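Local coordinates for putative peptidyl-arginine deiminase family protein (Campylobacter jejuni subsp. jejuni serotype O:2, PDB 6B10), which probably hydrolyses agmatine to N-carbamoylputrescine and ammonia, as an agmatine deiminase of polyamine biosynthesis, at residues Ile149-Glu154 against Phe186-Ile191; Val156-Ser161 against Gln190-Glu195; Ile220-Cys225 against Gln237-Glu242. All coordinates share one frame; numbering follows the deposited sequence.

How the contacts relate
Contacts 1 and 2 belong to one three-stranded sheet, and their centres are about 9 Å apart. Contact 1 joins residues near its two outer strands, 149-151 and 190-194. Contact 2 pairs strand 190-194 with the central strand, 156-160, and shares Gln190 and Ile191 with contact 1. Contact 3 comes later in the chain, in the next three-stranded sheet. Its centre is about 13 Å from that of contact 2 and about 19 Å from that of contact 1. Contacts 2 and 3 touch where the backbone N of Glu195 probably hydrogen-bonds to OE1 of Glu242 on helix 233-244. Successive small sheets with covering helices are consistent with the alpha/beta-propeller (pentein) fold of this family.

Contact 1 of 3, residues Ile149-Glu154 against Phe186-Ile191; sequences IDFNGE and FGLKQI
The backbones that carry Phe151 and Phe186 do not pair: the run from Ile149 to Glu154 lies at 55° to that from Phe186 to Lys189. Even the nearest CA atoms, those of Glu154 and Leu188, are 8.0 Å apart. Strands 149-151 and 190-194 are the outer strands of a three-stranded sheet with strand 156-160 between them, consistent with a blade of the alpha/beta-propeller (pentein) fold. Side chains make most of the contact, packing over the central strand, where Met157 touches Ile149, Phe151 and Leu188.

The two phenylalanines form an oblique aromatic pair, with ring centroids 4.8 Å apart and planes at 50°. Phe151 sets its CZ over one face of the Phe186 ring, above the centre and 3.5 Å from Phe186 CD1. Ile149 comes from the opposite direction, and its CD1 is 3.8 Å from Phe186 CZ. CG1 of Ile149 lies between the backbone N and the carbonyl carbon (chi1 51°), and from there the chain extends to the ring. Leu188 closes on the edge of the Phe151 ring, with CD2 3.9 Å from Phe151 CE1.

At the solvent-exposed end, the extended chain of Lys189 brings NZ to 3.2 Å from Glu154 O, a weak hydrogen bond. Asn152 OD1 accepts from Val156 N and, in an Asx turn, from Glu154 N at 2.8 Å, with that nitrogen above the carbonyl plane of Asn152.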
loop_
_atom_site.group_PDB
_atom_site.type_symbol
_atom_site.label_atom_id
_atom_site.label_comp_id
_atom_site.label_asym_id
_atom_site.label_seq_id
_atom_site.Cartn_x
_atom_site.Cartn_y
_atom_site.Cartn_z
ATOM N N ILE A 149 -0.660 7.604 -2.166
ATOM C CA ILE A 149 -1.841 8.201 -1.524
ATOM C C ILE A 149 -2.351 7.334 -0.368
ATOM O O ILE A 149 -2.162 6.124 -0.371
ATOM C CB ILE A 149 -2.994 8.421 -2.535
ATOM C CG1 ILE A 149 -3.284 7.131 -3.315
ATOM C CG2 ILE A 149 -2.637 9.555 -3.487
ATOM C CD1 ILE A 149 -4.493 7.195 -4.223
ATOM N N ASP A 150 -2.997 7.971 0.609
ATOM C CA ASP A 150 -3.531 7.286 1.789
ATOM C C ASP A 150 -4.805 8.019 2.259
ATOM O O ASP A 150 -4.801 9.242 2.378
ATOM C CB ASP A 150 -2.457 7.274 2.882
ATOM C CG ASP A 150 -2.775 6.329 4.017
ATOM O OD1 ASP A 150 -2.475 5.127 3.900
ATOM O OD2 ASP A 150 -3.300 6.795 5.050
ATOM N N PHE A 151 -5.884 7.279 2.514
ATOM C CA PHE A 151 -7.195 7.876 2.825
ATOM C C PHE A 151 -7.670 7.569 4.242
ATOM O O PHE A 151 -7.421 6.481 4.762
ATOM C CB PHE A 151 -8.247 7.351 1.866
ATOM C CG PHE A 151 -7.962 7.650 0.430
ATOM C CD1 PHE A 151 -8.218 8.906 -0.087
ATOM C CD2 PHE A 151 -7.445 6.673 -0.405
ATOM C CE1 PHE A 151 -7.969 9.187 -1.411
ATOM C CE2 PHE A 151 -7.184 6.950 -1.733
ATOM C CZ PHE A 151 -7.451 8.210 -2.237
ATOM N N ASN A 152 -8.376 8.515 4.853
ATOM C CA ASN A 152 -8.967 8.282 6.162
ATOM C C ASN A 152 -10.435 7.885 6.071
ATOM O O ASN A 152 -11.040 7.548 7.080
ATOM C CB ASN A 152 -8.758 9.486 7.098
ATOM C CG ASN A 152 -9.759 10.609 6.877
ATOM O OD1 ASN A 152 -10.318 10.773 5.790
ATOM N ND2 ASN A 152 -9.978 11.403 7.921
ATOM N N GLY A 153 -10.992 7.917 4.860
ATOM C CA GLY A 153 -12.403 7.598 4.630
ATOM C C GLY A 153 -13.410 8.666 5.044
ATOM O O GLY A 153 -14.604 8.387 5.116
ATOM N N GLU A 154 -12.941 9.878 5.319
ATOM C CA GLU A 154 -13.817 10.995 5.674
ATOM C C GLU A 154 -13.545 12.174 4.739
ATOM O O GLU A 154 -13.815 13.318 5.087
ATOM C CB GLU A 154 -13.588 11.432 7.125
ATOM C CG GLU A 154 -13.772 10.339 8.161
ATOM C CD GLU A 154 -15.202 9.836 8.264
ATOM O OE1 GLU A 154 -16.141 10.658 8.212
ATOM O OE2 GLU A 154 -15.386 8.609 8.408
ATOM N N PHE A 186 -11.411 11.632 -6.264
ATOM C CA PHE A 186 -11.646 10.844 -5.057
ATOM C C PHE A 186 -12.738 11.423 -4.142
ATOM O O PHE A 186 -12.954 10.921 -3.040
ATOM C CB PHE A 186 -10.322 10.670 -4.298
ATOM C CG PHE A 186 -9.362 9.733 -4.969
ATOM C CD1 PHE A 186 -9.599 8.364 -4.972
ATOM C CD2 PHE A 186 -8.215 10.210 -5.590
ATOM C CE1 PHE A 186 -8.721 7.491 -5.594
ATOM C CE2 PHE A 186 -7.331 9.343 -6.209
ATOM C CZ PHE A 186 -7.584 7.981 -6.213
ATOM N N GLY A 187 -13.429 12.464 -4.598
ATOM C CA GLY A 187 -14.478 13.100 -3.804
ATOM C C GLY A 187 -13.985 13.649 -2.479
ATOM O O GLY A 187 -14.646 13.529 -1.455
ATOM N N LEU A 188 -12.820 14.267 -2.500
ATOM C CA LEU A 188 -12.157 14.685 -1.265
ATOM C C LEU A 188 -12.539 16.102 -0.853
ATOM O O LEU A 188 -12.842 16.932 -1.698
ATOM C CB LEU A 188 -10.641 14.599 -1.444
ATOM C CG LEU A 188 -10.116 13.234 -1.877
ATOM C CD1 LEU A 188 -8.674 13.338 -2.337
ATOM C CD2 LEU A 188 -10.247 12.241 -0.738
ATOM N N LYS A 189 -12.521 16.363 0.451
ATOM C CA LYS A 189 -12.633 17.724 0.957
ATOM C C LYS A 189 -11.264 18.314 1.310
ATOM O O LYS A 189 -11.131 19.525 1.396
ATOM C CB LYS A 189 -13.587 17.797 2.153
ATOM C CG LYS A 189 -13.081 17.177 3.447
ATOM C CD LYS A 189 -14.250 16.965 4.398
ATOM C CE LYS A 189 -13.799 16.478 5.765
ATOM N NZ LYS A 189 -14.942 15.891 6.520
ATOM N N GLN A 190 -10.246 17.470 1.482
ATOM C CA GLN A 190 -8.939 17.942 1.926
ATOM C C GLN A 190 -7.801 17.025 1.483
ATOM O O GLN A 190 -7.924 15.799 1.527
ATOM C CB GLN A 190 -8.936 18.068 3.453
ATOM C CG GLN A 190 -7.585 18.409 4.064
ATOM C CD GLN A 190 -7.646 18.585 5.577
ATOM O OE1 GLN A 190 -8.634 18.237 6.227
ATOM N NE2 GLN A 190 -6.578 19.120 6.144
ATOM N N ILE A 191 -6.695 17.630 1.064
ATOM C CA ILE A 191 -5.449 16.909 0.819
ATOM C C ILE A 191 -4.352 17.501 1.686
ATOM O O ILE A 191 -4.115 18.708 1.664
ATOM C CB ILE A 191 -5.004 16.985 -0.652
ATOM C CG1 ILE A 191 -6.039 16.293 -1.545
ATOM C CG2 ILE A 191 -3.633 16.343 -0.819
ATOM C CD1 ILE A 191 -5.760 16.391 -3.028
#

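Contact 2 of 3, residues Val156-Ser161 against Gln190-Glu195; sequences VMLTSS and QIIWLE
Ser161 OG donates to Glu195 OE2 at 2.7 Å, and the hydroxyl meets the carboxylate from above its plane. This bond ties together the ends of two parallel strands, 156-160 and 190-194, whose N-to-C directions differ by 23°. Five backbone bonds hold the ladder, and that from Leu194 N to Thr159 O, 2.8 Å, is almost straight at 179°.

On the face with Met157 and Ile191, Thr159 sends CG2 over the six-membered ring of Trp193, a CH-pi contact 4.0 Å from the centroid. The same methyl is 3.7 Å from Ile191 CG2. OG1 of Thr159 is anti to the backbone N (chi1 -168°), which turns it to Ser148 O and gives CG2 to the indole. On the other face, Leu158 CD1 meets Ile192 CG2 at 3.6 Å, and Val156 CG1 meets Ile192 CD1 at 3.8 Å.

Helices 161-167 and 175-186 link the two strands, making a beta-alpha-beta crossover. Helix 161-167 covers Thr159 and Trp193 with Leu164. Helix 175-186 packs on Ile191, and its Asp179 accepts from Trp193 NE1. Strand 149-151 lies antiparallel along the far edge of strand 156-160.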
loop_
_atom_site.group_PDB
_atom_site.type_symbol
_atom_site.label_atom_id
_atom_site.label_comp_id
_atom_site.label_asym_id
_atom_site.label_seq_id
_atom_site.Cartn_x
_atom_site.Cartn_y
_atom_site.Cartn_z
ATOM N N VAL A 156 -10.497 12.974 3.523
ATOM C CA VAL A 156 -9.138 13.470 3.643
ATOM C C VAL A 156 -8.170 12.481 3.004
ATOM O O VAL A 156 -8.317 11.263 3.161
ATOM C CB VAL A 156 -8.743 13.725 5.115
ATOM C CG1 VAL A 156 -7.393 14.417 5.192
ATOM C CG2 VAL A 156 -9.794 14.575 5.819
ATOM N N MET A 157 -7.177 13.011 2.293
ATOM C CA MET A 157 -6.125 12.192 1.700
ATOM C C MET A 157 -4.758 12.731 2.083
ATOM O O MET A 157 -4.545 13.937 2.135
ATOM C CB MET A 157 -6.241 12.150 0.174
ATOM C CG MET A 157 -5.218 11.231 -0.492
ATOM S SD MET A 157 -5.305 11.245 -2.292
ATOM C CE MET A 157 -4.451 12.779 -2.643
ATOM N N LEU A 158 -3.831 11.812 2.314
ATOM C CA LEU A 158 -2.475 12.121 2.708
ATOM C C LEU A 158 -1.577 11.796 1.518
ATOM O O LEU A 158 -1.773 10.786 0.843
ATOM C CB LEU A 158 -2.128 11.255 3.922
ATOM C CG LEU A 158 -1.008 11.573 4.898
ATOM C CD1 LEU A 158 -1.095 12.994 5.426
ATOM C CD2 LEU A 158 -1.051 10.565 6.045
ATOM N N THR A 159 -0.620 12.670 1.230
ATOM C CA THR A 159 0.305 12.446 0.118
ATOM C C THR A 159 1.570 13.284 0.293
ATOM O O THR A 159 1.607 14.197 1.113
ATOM C CB THR A 159 -0.358 12.758 -1.247
ATOM O OG1 THR A 159 0.466 12.275 -2.317
ATOM C CG2 THR A 159 -0.600 14.251 -1.421
ATOM N N SER A 160 2.601 12.960 -0.476
ATOM C CA SER A 160 3.852 13.711 -0.440
ATOM C C SER A 160 3.969 14.630 -1.650
ATOM O O SER A 160 3.734 14.209 -2.784
ATOM C CB SER A 160 5.044 12.757 -0.397
ATOM O OG SER A 160 6.261 13.465 -0.578
ATOM N N SER A 161 4.348 15.882 -1.396
ATOM C CA SER A 161 4.606 16.861 -2.456
ATOM C C SER A 161 5.663 16.396 -3.460
ATOM O O SER A 161 5.621 16.767 -4.631
ATOM C CB SER A 161 5.053 18.185 -1.840
ATOM O OG SER A 161 4.044 18.710 -0.999
ATOM N N GLN A 190 -10.246 17.470 1.482
ATOM C CA GLN A 190 -8.939 17.942 1.926
ATOM C C GLN A 190 -7.801 17.025 1.483
ATOM O O GLN A 190 -7.924 15.799 1.527
ATOM C CB GLN A 190 -8.936 18.068 3.453
ATOM C CG GLN A 190 -7.585 18.409 4.064
ATOM C CD GLN A 190 -7.646 18.585 5.577
ATOM O OE1 GLN A 190 -8.634 18.237 6.227
ATOM N NE2 GLN A 190 -6.578 19.120 6.144
ATOM N N ILE A 191 -6.695 17.630 1.064
ATOM C CA ILE A 191 -5.449 16.909 0.819
ATOM C C ILE A 191 -4.352 17.501 1.686
ATOM O O ILE A 191 -4.115 18.708 1.664
ATOM C CB ILE A 191 -5.004 16.985 -0.652
ATOM C CG1 ILE A 191 -6.039 16.293 -1.545
ATOM C CG2 ILE A 191 -3.633 16.343 -0.819
ATOM C CD1 ILE A 191 -5.760 16.391 -3.028
ATOM N N ILE A 192 -3.686 16.637 2.442
ATOM C CA ILE A 192 -2.531 17.013 3.238
ATOM C C ILE A 192 -1.291 16.694 2.409
ATOM O O ILE A 192 -0.991 15.524 2.138
ATOM C CB ILE A 192 -2.509 16.256 4.574
ATOM C CG1 ILE A 192 -3.741 16.635 5.396
ATOM C CG2 ILE A 192 -1.246 16.570 5.361
ATOM C CD1 ILE A 192 -4.044 15.692 6.534
ATOM N N TRP A 193 -0.602 17.750 1.985
ATOM C CA TRP A 193 0.607 17.639 1.193
ATOM C C TRP A 193 1.813 17.713 2.114
ATOM O O TRP A 193 2.129 18.782 2.627
ATOM C CB TRP A 193 0.674 18.789 0.186
ATOM C CG TRP A 193 -0.363 18.742 -0.899
ATOM C CD1 TRP A 193 -1.615 19.301 -0.875
ATOM C CD2 TRP A 193 -0.225 18.122 -2.181
ATOM N NE1 TRP A 193 -2.266 19.053 -2.069
ATOM C CE2 TRP A 193 -1.433 18.330 -2.883
ATOM C CE3 TRP A 193 0.805 17.411 -2.804
ATOM C CZ2 TRP A 193 -1.634 17.852 -4.176
ATOM C CZ3 TRP A 193 0.602 16.929 -4.087
ATOM C CH2 TRP A 193 -0.609 17.155 -4.760
ATOM N N LEU A 194 2.484 16.586 2.335
ATOM C CA LEU A 194 3.662 16.565 3.204
ATOM C C LEU A 194 4.942 16.916 2.445
ATOM O O LEU A 194 5.288 16.257 1.465
ATOM C CB LEU A 194 3.837 15.200 3.869
ATOM C CG LEU A 194 2.903 14.827 5.013
ATOM C CD1 LEU A 194 3.334 13.474 5.550
ATOM C CD2 LEU A 194 2.899 15.859 6.131
ATOM N N GLU A 195 5.643 17.939 2.927
ATOM C CA GLU A 195 6.890 18.403 2.318
ATOM C C GLU A 195 8.085 17.576 2.778
ATOM O O GLU A 195 8.951 17.229 1.972
ATOM C CB GLU A 195 7.147 19.872 2.670
ATOM C CG GLU A 195 6.049 20.840 2.249
ATOM C CD GLU A 195 5.893 20.941 0.742
ATOM O OE1 GLU A 195 6.922 20.939 0.034
ATOM O OE2 GLU A 195 4.738 21.024 0.267
#

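Contact 3 of 3, residues Ile220-Cys225 against Gln237-Glu242; sequences IAHCIC and QKMKEE
The imidazole of His222 is met obliquely by two side chains of helix 233-244. Met239 brings its CE to 4.2 Å from His222 ND1, and Lys240 brings CG to 3.9 Å from His222 CE1. Leu243 of the same helix, and Leu250 and Glu252 of the next strand, also touch His222. The ring is tethered by ND1, which donates to Cys223 O at 3.1 Å from above the carbonyl plane. CG of His222 sits between the backbone N and the carbonyl carbon (chi1 69°), which lets the ring reach this neighbouring carbonyl. Met239 CE lies 3.5 Å from the same Cys223 O.

Further along, the side chain of Gln237 crosses that of Ile224, with NE2 3.7 Å from Ile224 CD1. That methyl also touches the chain of Lys240, 4.1 Å from its CD. Beyond CG the lysine is extended. Its carbons lie along Ile224 and His222, and its NZ forms a salt bridge with Glu252.

The axes of 220-224 and 237-242 come within 8.4 Å and run at 152°, roughly antiparallel. This is the strand-to-helix packing of a beta-alpha-beta unit, here strand 219-224, helix 233-244 and the parallel strand 249-254.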
loop_
_atom_site.group_PDB
_atom_site.type_symbol
_atom_site.label_atom_id
_atom_site.label_comp_id
_atom_site.label_asym_id
_atom_site.label_seq_id
_atom_site.Cartn_x
_atom_site.Cartn_y
_atom_site.Cartn_z
ATOM N N ILE A 220 -3.061 9.267 12.624
ATOM C CA ILE A 220 -1.991 9.033 11.672
ATOM C C ILE A 220 -0.789 8.402 12.367
ATOM O O ILE A 220 -0.270 8.942 13.357
ATOM C CB ILE A 220 -1.545 10.336 10.985
ATOM C CG1 ILE A 220 -2.677 10.872 10.110
ATOM C CG2 ILE A 220 -0.305 10.087 10.131
ATOM C CD1 ILE A 220 -2.439 12.255 9.549
ATOM N N ALA A 221 -0.353 7.261 11.838
ATOM C CA ALA A 221 0.864 6.612 12.289
ATOM C C ALA A 221 1.961 7.027 11.336
ATOM O O ALA A 221 1.760 6.978 10.126
ATOM C CB ALA A 221 0.702 5.101 12.275
ATOM N N HIS A 222 3.118 7.422 11.872
ATOM C CA HIS A 222 4.179 8.010 11.058
ATOM C C HIS A 222 5.578 7.649 11.554
ATOM O O HIS A 222 5.822 7.512 12.758
ATOM C CB HIS A 222 4.034 9.543 10.975
ATOM C CG HIS A 222 4.298 10.260 12.268
ATOM N ND1 HIS A 222 5.564 10.637 12.665
ATOM C CD2 HIS A 222 3.461 10.667 13.250
ATOM C CE1 HIS A 222 5.494 11.232 13.844
ATOM N NE2 HIS A 222 4.229 11.264 14.219
ATOM N N CYS A 223 6.494 7.513 10.602
ATOM C CA CYS A 223 7.878 7.207 10.904
ATOM C C CYS A 223 8.514 8.302 11.731
ATOM O O CYS A 223 8.198 9.475 11.577
ATOM C CB CYS A 223 8.676 7.011 9.621
ATOM S SG CYS A 223 8.146 5.551 8.715
ATOM N N ILE A 224 9.393 7.897 12.634
ATOM C CA ILE A 224 10.198 8.833 13.411
ATOM C C ILE A 224 11.572 8.194 13.573
ATOM O O ILE A 224 11.735 6.991 13.363
ATOM C CB ILE A 224 9.533 9.171 14.777
ATOM C CG1 ILE A 224 10.056 10.485 15.362
ATOM C CG2 ILE A 224 9.757 8.069 15.801
ATOM C CD1 ILE A 224 9.945 11.700 14.461
ATOM N N CYS A 225 12.565 9.009 13.892
ATOM C CA CYS A 225 13.915 8.523 14.151
ATOM C C CYS A 225 14.428 9.143 15.445
ATOM O O CYS A 225 14.375 10.359 15.612
ATOM C CB CYS A 225 14.830 8.893 12.995
ATOM S SG CYS A 225 16.537 8.382 13.254
ATOM N N GLN A 237 11.926 14.559 11.845
ATOM C CA GLN A 237 11.523 15.543 12.854
ATOM C C GLN A 237 10.704 16.669 12.223
ATOM O O GLN A 237 9.707 17.101 12.795
ATOM C CB GLN A 237 12.726 16.104 13.618
ATOM C CG GLN A 237 13.253 15.166 14.699
ATOM C CD GLN A 237 12.283 14.978 15.864
ATOM O OE1 GLN A 237 11.563 15.899 16.245
ATOM N NE2 GLN A 237 12.270 13.777 16.438
ATOM N N LYS A 238 11.110 17.126 11.041
ATOM C CA LYS A 238 10.348 18.148 10.315
ATOM C C LYS A 238 8.976 17.625 9.861
ATOM O O LYS A 238 7.966 18.322 9.976
ATOM C CB LYS A 238 11.133 18.654 9.104
ATOM C CG LYS A 238 12.312 19.552 9.442
ATOM C CD LYS A 238 13.078 19.911 8.179
ATOM C CE LYS A 238 14.428 20.534 8.488
ATOM N NZ LYS A 238 15.280 20.585 7.270
ATOM N N MET A 239 8.947 16.400 9.347
ATOM C CA MET A 239 7.682 15.754 8.999
ATOM C C MET A 239 6.760 15.683 10.218
ATOM O O MET A 239 5.562 15.927 10.105
ATOM C CB MET A 239 7.920 14.351 8.438
ATOM C CG MET A 239 6.692 13.739 7.773
ATOM S SD MET A 239 6.978 12.051 7.211
ATOM C CE MET A 239 6.995 11.183 8.777
ATOM N N LYS A 240 7.321 15.354 11.378
ATOM C CA LYS A 240 6.540 15.304 12.614
ATOM C C LYS A 240 5.855 16.644 12.886
ATOM O O LYS A 240 4.658 16.689 13.185
ATOM C CB LYS A 240 7.418 14.906 13.804
ATOM C CG LYS A 240 6.656 14.737 15.111
ATOM C CD LYS A 240 7.597 14.467 16.280
ATOM C CE LYS A 240 6.862 14.496 17.613
ATOM N NZ LYS A 240 7.566 13.690 18.658
ATOM N N GLU A 241 6.620 17.729 12.779
ATOM C CA GLU A 241 6.087 19.074 13.021
ATOM C C GLU A 241 4.942 19.419 12.073
ATOM O O GLU A 241 3.922 19.955 12.508
ATOM C CB GLU A 241 7.200 20.129 12.926
ATOM C CG GLU A 241 8.222 20.062 14.057
ATOM C CD GLU A 241 7.585 20.169 15.432
ATOM O OE1 GLU A 241 6.600 20.922 15.570
ATOM O OE2 GLU A 241 8.060 19.494 16.373
ATOM N N GLU A 242 5.116 19.111 10.785
ATOM C CA GLU A 242 4.037 19.240 9.802
ATOM C C GLU A 242 2.779 18.497 10.242
ATOM O O GLU A 242 1.677 19.041 10.212
ATOM C CB GLU A 242 4.467 18.669 8.455
ATOM C CG GLU A 242 5.011 19.672 7.471
ATOM C CD GLU A 242 5.442 18.995 6.195
ATOM O OE1 GLU A 242 4.743 19.141 5.171
ATOM O OE2 GLU A 242 6.467 18.287 6.222
#